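O-methyltransferase (Burkholderia thailandensis, PDB 3MCZ) probably transfers a methyl group from S-adenosyl-L-methionine to a hydroxyl oxygen of its substrate, probably as a dimer. Local coordinates at residues 195-198 and 203-206; 283-288 and 324-329. All blocks are in the same frame, centred on the assembly; numbering follows the deposited sequence. Where two conformers were deposited one is given.

Contact 1 of 2, residues 195-198 and 203-206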
ATOM      1  N   ALA A 195       8.375 -24.846  22.177  1.00 16.33           N
ATOM      2  CA  ALA A 195       9.568 -24.543  22.923  1.00 16.51           C
ATOM      3  C   ALA A 195       9.239 -23.734  24.177  1.00 16.55           C
ATOM      4  O   ALA A 195       9.761 -24.020  25.257  1.00 16.16           O
ATOM      5  CB  ALA A 195      10.587 -23.790  22.030  1.00 16.12           C
ATOM      6  N   GLN A 196       8.378 -22.724  24.049  1.00 15.89           N
ATOM      7  CA  GLN A 196       8.067 -21.870  25.182  0.50 16.31           C
ATOM      8  C   GLN A 196       7.243 -22.634  26.214  1.00 16.06           C
ATOM      9  O   GLN A 196       7.391 -22.410  27.411  1.00 17.20           O
ATOM     10  CB  GLN A 196       7.337 -20.606  24.731  0.50 16.55           C
ATOM     11  CG  GLN A 196       8.260 -19.540  24.189  0.50 18.42           C
ATOM     12  CD  GLN A 196       8.619 -18.510  25.236  0.50 20.64           C
ATOM     13  OE1 GLN A 196       8.116 -17.385  25.211  0.50 23.47           O
ATOM     14  NE2 GLN A 196       9.475 -18.888  26.171  0.50 21.66           N
ATOM     15  N   VAL A 197       6.382 -23.520  25.737  1.00 15.56           N
ATOM     16  CA  VAL A 197       5.575 -24.386  26.598  1.00 15.05           C
ATOM     17  C   VAL A 197       6.530 -25.309  27.390  1.00 14.25           C
ATOM     18  O   VAL A 197       6.423 -25.397  28.593  1.00 13.22           O
ATOM     19  CB  VAL A 197       4.564 -25.239  25.778  1.00 15.58           C
ATOM     20  CG1 VAL A 197       3.928 -26.329  26.661  1.00 17.07           C
ATOM     21  CG2 VAL A 197       3.426 -24.337  25.156  1.00 16.24           C
ATOM     22  N   LEU A 198       7.485 -25.955  26.716  1.00 13.22           N
ATOM     23  CA  LEU A 198       8.423 -26.851  27.419  1.00 13.87           C
ATOM     24  C   LEU A 198       9.299 -26.101  28.436  1.00 14.85           C
ATOM     25  O   LEU A 198       9.577 -26.628  29.502  1.00 14.88           O
ATOM     26  CB  LEU A 198       9.265 -27.662  26.429  1.00 13.98           C
ATOM     27  CG  LEU A 198       8.707 -29.043  26.001  1.00 14.15           C
ATOM     28  CD1 LEU A 198       7.198 -28.989  25.747  1.00 13.88           C
ATOM     29  CD2 LEU A 198       9.464 -29.627  24.792  1.00 17.80           C
ATOM     30  N   GLN A 203       8.335 -30.895  33.210  1.00 12.33           N
ATOM     31  CA  GLN A 203       7.897 -32.279  33.094  1.00 12.71           C
ATOM     32  C   GLN A 203       7.521 -32.705  31.681  1.00 12.40           C
ATOM     33  O   GLN A 203       7.252 -33.893  31.441  1.00 13.33           O
ATOM     34  CB  GLN A 203       6.704 -32.544  34.029  1.00 11.90           C
ATOM     35  CG  GLN A 203       5.330 -32.151  33.499  1.00 12.63           C
ATOM     36  CD  GLN A 203       5.014 -30.669  33.471  1.00 12.08           C
ATOM     37  OE1 GLN A 203       5.802 -29.790  33.886  1.00 10.13           O
ATOM     38  NE2 GLN A 203       3.807 -30.376  32.997  1.00 13.49           N
ATOM     39  N   LEU A 204       7.414 -31.755  30.757  1.00 11.92           N
ATOM     40  CA  LEU A 204       6.899 -32.056  29.420  1.00 11.64           C
ATOM     41  C   LEU A 204       8.035 -32.468  28.447  1.00 11.05           C
ATOM     42  O   LEU A 204       9.142 -31.941  28.493  1.00 10.75           O
ATOM     43  CB  LEU A 204       6.174 -30.827  28.821  1.00 10.29           C
ATOM     44  CG  LEU A 204       4.880 -30.325  29.463  1.00 11.72           C
ATOM     45  CD1 LEU A 204       4.341 -29.090  28.734  1.00  8.70           C
ATOM     46  CD2 LEU A 204       3.833 -31.416  29.463  1.00 11.56           C
ATOM     47  N   THR A 205       7.721 -33.407  27.573  1.00 11.05           N
ATOM     48  CA  THR A 205       8.497 -33.656  26.362  1.00 11.34           C
ATOM     49  C   THR A 205       7.584 -33.454  25.147  1.00 11.71           C
ATOM     50  O   THR A 205       6.353 -33.451  25.263  1.00 11.84           O
ATOM     51  CB  THR A 205       9.114 -35.079  26.364  1.00 11.51           C
ATOM     52  OG1 THR A 205       8.076 -36.037  26.499  1.00 14.11           O
ATOM     53  CG2 THR A 205      10.174 -35.266  27.494  1.00 11.35           C
ATOM     54  N   GLY A 206       8.186 -33.236  23.977  1.00 11.92           N
ATOM     55  CA  GLY A 206       7.453 -32.737  22.834  1.00 12.02           C
ATOM     56  C   GLY A 206       7.873 -33.378  21.533  1.00 12.56           C
ATOM     57  O   GLY A 206       9.010 -33.850  21.395  1.00 13.36           O
TER
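Leu204 meets two neighbours on the last turn of helix 192-200, Val197 and Leu198; the side chains that meet are aliphatic, and no hydrogen bond crosses. Gln203 precedes it on the loop and stays off the helix; its carbonyl oxygen accepts a hydrogen bond from Arg181 NE and its NE2 gives one to Ala180 O. Leu204 then points its CB at the helix, and with CG anti to the carbonyl carbon (chi1 -66°), CD1 is brought to Val197 while CB stays beside Leu198. The CD1 methyl presses on Val197 CG1 at 3.5 Å, tighter than ordinary van der Waals spacing. Nearer the backbone, Leu204 CB lies 3.7 Å from Leu198 CD1, with the side chains angled across one another. This is the return limb of a right-handed beta-alpha-beta crossover of the Rossmann-like methyltransferase domain: strand 182-186 leads into helix 192-200, and strand 205-210 returns parallel to and beside strand 182-186. Arg230 NH2 is hydrogen-bonded to both Leu198 O and Leu204 O, so one guanidinium group ties helix and incoming strand. Thr205 starts the strand with its side chain turned away from the helix, while its backbone pairs with Arg181 and Val183. At Gly206 the helix comes up against bare backbone: Leu198 CD2 sits 3.9 Å from Gly206 N, packed directly on the backbone of a residue without a side chain.

Contact 2 of 2, residues 283-288 and 324-329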
ATOM      1  N   LEU A 283      -6.948 -30.887  22.792  1.00 12.97           N
ATOM      2  CA  LEU A 283      -6.561 -30.415  21.480  1.00 13.31           C
ATOM      3  C   LEU A 283      -6.659 -28.878  21.489  1.00 13.69           C
ATOM      4  O   LEU A 283      -7.718 -28.310  21.865  1.00 14.10           O
ATOM      5  CB  LEU A 283      -7.537 -30.976  20.426  1.00 12.42           C
ATOM      6  CG  LEU A 283      -7.336 -30.444  18.994  1.00 14.37           C
ATOM      7  CD1 LEU A 283      -5.907 -30.714  18.467  1.00 12.84           C
ATOM      8  CD2 LEU A 283      -8.381 -30.992  18.009  1.00 14.13           C
ATOM      9  N   LEU A 284      -5.576 -28.202  21.096  1.00 12.94           N
ATOM     10  CA  LEU A 284      -5.555 -26.747  21.050  1.00 13.61           C
ATOM     11  C   LEU A 284      -5.522 -26.316  19.604  1.00 14.26           C
ATOM     12  O   LEU A 284      -4.691 -26.794  18.837  1.00 13.39           O
ATOM     13  CB  LEU A 284      -4.334 -26.162  21.755  1.00 13.50           C
ATOM     14  CG  LEU A 284      -4.105 -26.579  23.206  1.00 16.10           C
ATOM     15  CD1 LEU A 284      -2.883 -25.853  23.797  1.00 13.82           C
ATOM     16  CD2 LEU A 284      -5.354 -26.383  24.096  1.00 15.56           C
ATOM     17  N   ILE A 285      -6.441 -25.431  19.233  1.00 14.34           N
ATOM     18  CA  ILE A 285      -6.419 -24.829  17.911  1.00 15.28           C
ATOM     19  C   ILE A 285      -6.458 -23.315  18.034  1.00 15.01           C
ATOM     20  O   ILE A 285      -7.399 -22.757  18.541  1.00 15.84           O
ATOM     21  CB  ILE A 285      -7.593 -25.273  17.043  1.00 15.01           C
ATOM     22  CG1 ILE A 285      -7.663 -26.816  16.927  1.00 16.29           C
ATOM     23  CG2 ILE A 285      -7.494 -24.576  15.638  1.00 15.73           C
ATOM     24  CD1 ILE A 285      -8.926 -27.363  16.219  1.00 13.95           C
ATOM     25  N   LEU A 286      -5.406 -22.668  17.561  1.00 15.67           N
ATOM     26  CA  LEU A 286      -5.337 -21.233  17.532  1.00 16.03           C
ATOM     27  C   LEU A 286      -5.689 -20.800  16.112  1.00 15.03           C
ATOM     28  O   LEU A 286      -5.095 -21.272  15.144  1.00 14.77           O
ATOM     29  CB  LEU A 286      -3.925 -20.809  17.862  1.00 16.36           C
ATOM     30  CG  LEU A 286      -3.690 -19.322  18.001  1.00 19.54           C
ATOM     31  CD1 LEU A 286      -4.507 -18.741  19.166  1.00 18.54           C
ATOM     32  CD2 LEU A 286      -2.173 -19.117  18.219  1.00 21.78           C
ATOM     33  N   THR A 287      -6.650 -19.902  15.992  1.00 15.36           N
ATOM     34  CA  THR A 287      -7.146 -19.513  14.700  1.00 15.48           C
ATOM     35  C   THR A 287      -7.631 -18.057  14.743  1.00 16.11           C
ATOM     36  O   THR A 287      -8.175 -17.588  15.765  1.00 14.70           O
ATOM     37  CB  THR A 287      -8.234 -20.496  14.231  1.00 15.95           C
ATOM     38  OG1 THR A 287      -8.594 -20.182  12.892  1.00 16.83           O
ATOM     39  CG2 THR A 287      -9.515 -20.436  15.124  1.00 15.25           C
HETATM   40  N   MSE A 288      -7.423 -17.314  13.660  1.00 15.59           N
HETATM   41  CA  MSE A 288      -7.929 -15.948  13.635  1.00 15.52           C
HETATM   42  C   MSE A 288      -9.452 -15.974  13.734  1.00 14.58           C
HETATM   43  O   MSE A 288     -10.130 -16.701  13.008  1.00 14.88           O
HETATM   44  CB  MSE A 288      -7.546 -15.187  12.368  1.00 16.00           C
HETATM   45  CG  MSE A 288      -8.058 -13.725  12.440  1.00 20.28           C
HETATM   46 SE   MSE A 288      -7.219 -12.630  11.079  0.95 25.26          SE
HETATM   47  CE  MSE A 288      -5.477 -12.965  11.869  1.00 28.22           C
ATOM     48  N   GLY A 324     -17.360 -26.650  15.774  1.00 14.10           N
ATOM     49  CA  GLY A 324     -18.305 -27.747  15.517  1.00 14.18           C
ATOM     50  C   GLY A 324     -17.593 -29.015  15.075  1.00 14.00           C
ATOM     51  O   GLY A 324     -17.976 -30.108  15.493  1.00 14.69           O
ATOM     52  N   VAL A 325     -16.524 -28.877  14.285  1.00 13.93           N
ATOM     53  CA  VAL A 325     -15.747 -30.054  13.875  1.00 14.16           C
ATOM     54  C   VAL A 325     -15.084 -30.757  15.076  1.00 15.08           C
ATOM     55  O   VAL A 325     -15.117 -31.987  15.217  1.00 15.04           O
ATOM     56  CB  VAL A 325     -14.701 -29.723  12.812  1.00 14.36           C
ATOM     57  CG1 VAL A 325     -13.929 -30.999  12.467  1.00 13.67           C
ATOM     58  CG2 VAL A 325     -15.369 -29.122  11.549  1.00 15.12           C
ATOM     59  N   VAL A 326     -14.548 -29.964  15.995  1.00 14.88           N
ATOM     60  CA  VAL A 326     -13.961 -30.504  17.223  1.00 14.49           C
ATOM     61  C   VAL A 326     -15.013 -31.247  18.063  1.00 16.31           C
ATOM     62  O   VAL A 326     -14.748 -32.365  18.556  1.00 15.11           O
ATOM     63  CB  VAL A 326     -13.246 -29.368  18.027  1.00 14.41           C
ATOM     64  CG1 VAL A 326     -12.662 -29.888  19.359  1.00 11.37           C
ATOM     65  CG2 VAL A 326     -12.140 -28.741  17.173  1.00 16.30           C
ATOM     66  N   ARG A 327     -16.199 -30.652  18.204  1.00 17.67           N
ATOM     67  CA  ARG A 327     -17.317 -31.345  18.869  1.00 19.51           C
ATOM     68  C   ARG A 327     -17.701 -32.638  18.159  1.00 19.82           C
ATOM     69  O   ARG A 327     -17.863 -33.658  18.808  1.00 19.04           O
ATOM     70  CB  ARG A 327     -18.558 -30.459  18.979  1.00 20.31           C
ATOM     71  CG  ARG A 327     -18.378 -29.364  19.931  1.00 21.78           C
ATOM     72  CD  ARG A 327     -19.708 -28.678  20.301  1.00 25.83           C
ATOM     73  NE  ARG A 327     -19.357 -27.391  20.900  1.00 27.04           N
ATOM     74  CZ  ARG A 327     -19.235 -26.247  20.238  1.00 29.81           C
ATOM     75  NH1 ARG A 327     -19.545 -26.155  18.949  1.00 28.42           N
ATOM     76  NH2 ARG A 327     -18.843 -25.172  20.906  1.00 33.42           N
ATOM     77  N   ASP A 328     -17.767 -32.599  16.826  1.00 21.06           N
ATOM     78  CA  ASP A 328     -18.082 -33.789  16.025  1.00 21.30           C
ATOM     79  C   ASP A 328     -17.067 -34.893  16.295  1.00 21.31           C
ATOM     80  O   ASP A 328     -17.420 -36.058  16.206  1.00 21.62           O
ATOM     81  CB  ASP A 328     -18.128 -33.511  14.504  1.00 21.59           C
ATOM     82  CG  ASP A 328     -19.330 -32.668  14.068  1.00 25.03           C
ATOM     83  OD1 ASP A 328     -20.302 -32.494  14.839  1.00 25.89           O
ATOM     84  OD2 ASP A 328     -19.274 -32.127  12.939  1.00 28.37           O
ATOM     85  N   ALA A 329     -15.834 -34.531  16.643  1.00 20.61           N
ATOM     86  CA  ALA A 329     -14.786 -35.507  16.976  1.00 21.13           C
ATOM     87  C   ALA A 329     -14.917 -36.058  18.380  1.00 20.47           C
ATOM     88  O   ALA A 329     -14.126 -36.892  18.789  1.00 22.30           O
ATOM     89  CB  ALA A 329     -13.369 -34.915  16.733  1.00 19.88           C
TER
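Ile285 has CG1 anti to its carbonyl carbon (chi1 -55°), and an extended second torsion (chi2 172°) carries CD1 outward from the strand toward the helix, leaning toward the Leu283 end. Val326 answers with CG2, the branch that lies beside its own backbone N and anti to its carbonyl carbon, leaving CG1 as the methyl anti to that N. The two methyls, Ile285 CD1 and Val326 CG2, meet at 3.6 Å; the side chains run past one another in opposite directions, and one methyl of each makes the touch. Leu283, two residues earlier on the same face of the strand, supplies a looser second contact: its CD2 is 4.5 Å from Val326 CG2. A single methyl of the helix thus faces two residues of the strand, while the backbones remain well apart, with 8.5 Å between Leu283 CA and Val326 CA.

The strand concerned, 281-288, lies inside the seven-stranded sheet of the class I methyltransferase fold, parallel to 251-255 on one edge and antiparallel to 341-347 on the other. Helix 319-328 covers one face of it near the helix's C-terminal end, where Asp328 N still bonds to Gly324 O. The adjoining helix 263-275 shares the layer: its Ile270 touches Val325 and Val326, and its Ala273 touches Leu283. On the outer side of the helix, Arg327 and Asp328 are exposed.

All three touching residues are buried and no hydrogen bond crosses between strand and helix. What holds this pair of segments together is therefore dispersion and the exclusion of water from branched aliphatic groups; no directional bond between the two segments adds to this, and their fit rests on shape.

How the contacts relate
Contacts 1 and 2 illustrate how one sheet carries helices largely through aliphatic side chains. Both belong to the methyltransferase domain, in series along the chain. Their centres are 22 Å apart and their nearest atoms about 7 Å apart, without touching. Across the sheet, strand 205-210 of contact 1 and strand 281-288 of contact 2 are separated by 182-186 and 251-255. The first contact closes a short crossover between neighbouring elements; the second joins parts 36 residues apart. In class I methyltransferases the cofactor generally binds at the C-terminal ends of the parallel strands, whereas segment 203-206 enters its strand at the opposite end, and Leu283 and Ile285 lie in the first part and middle of strand 281-288.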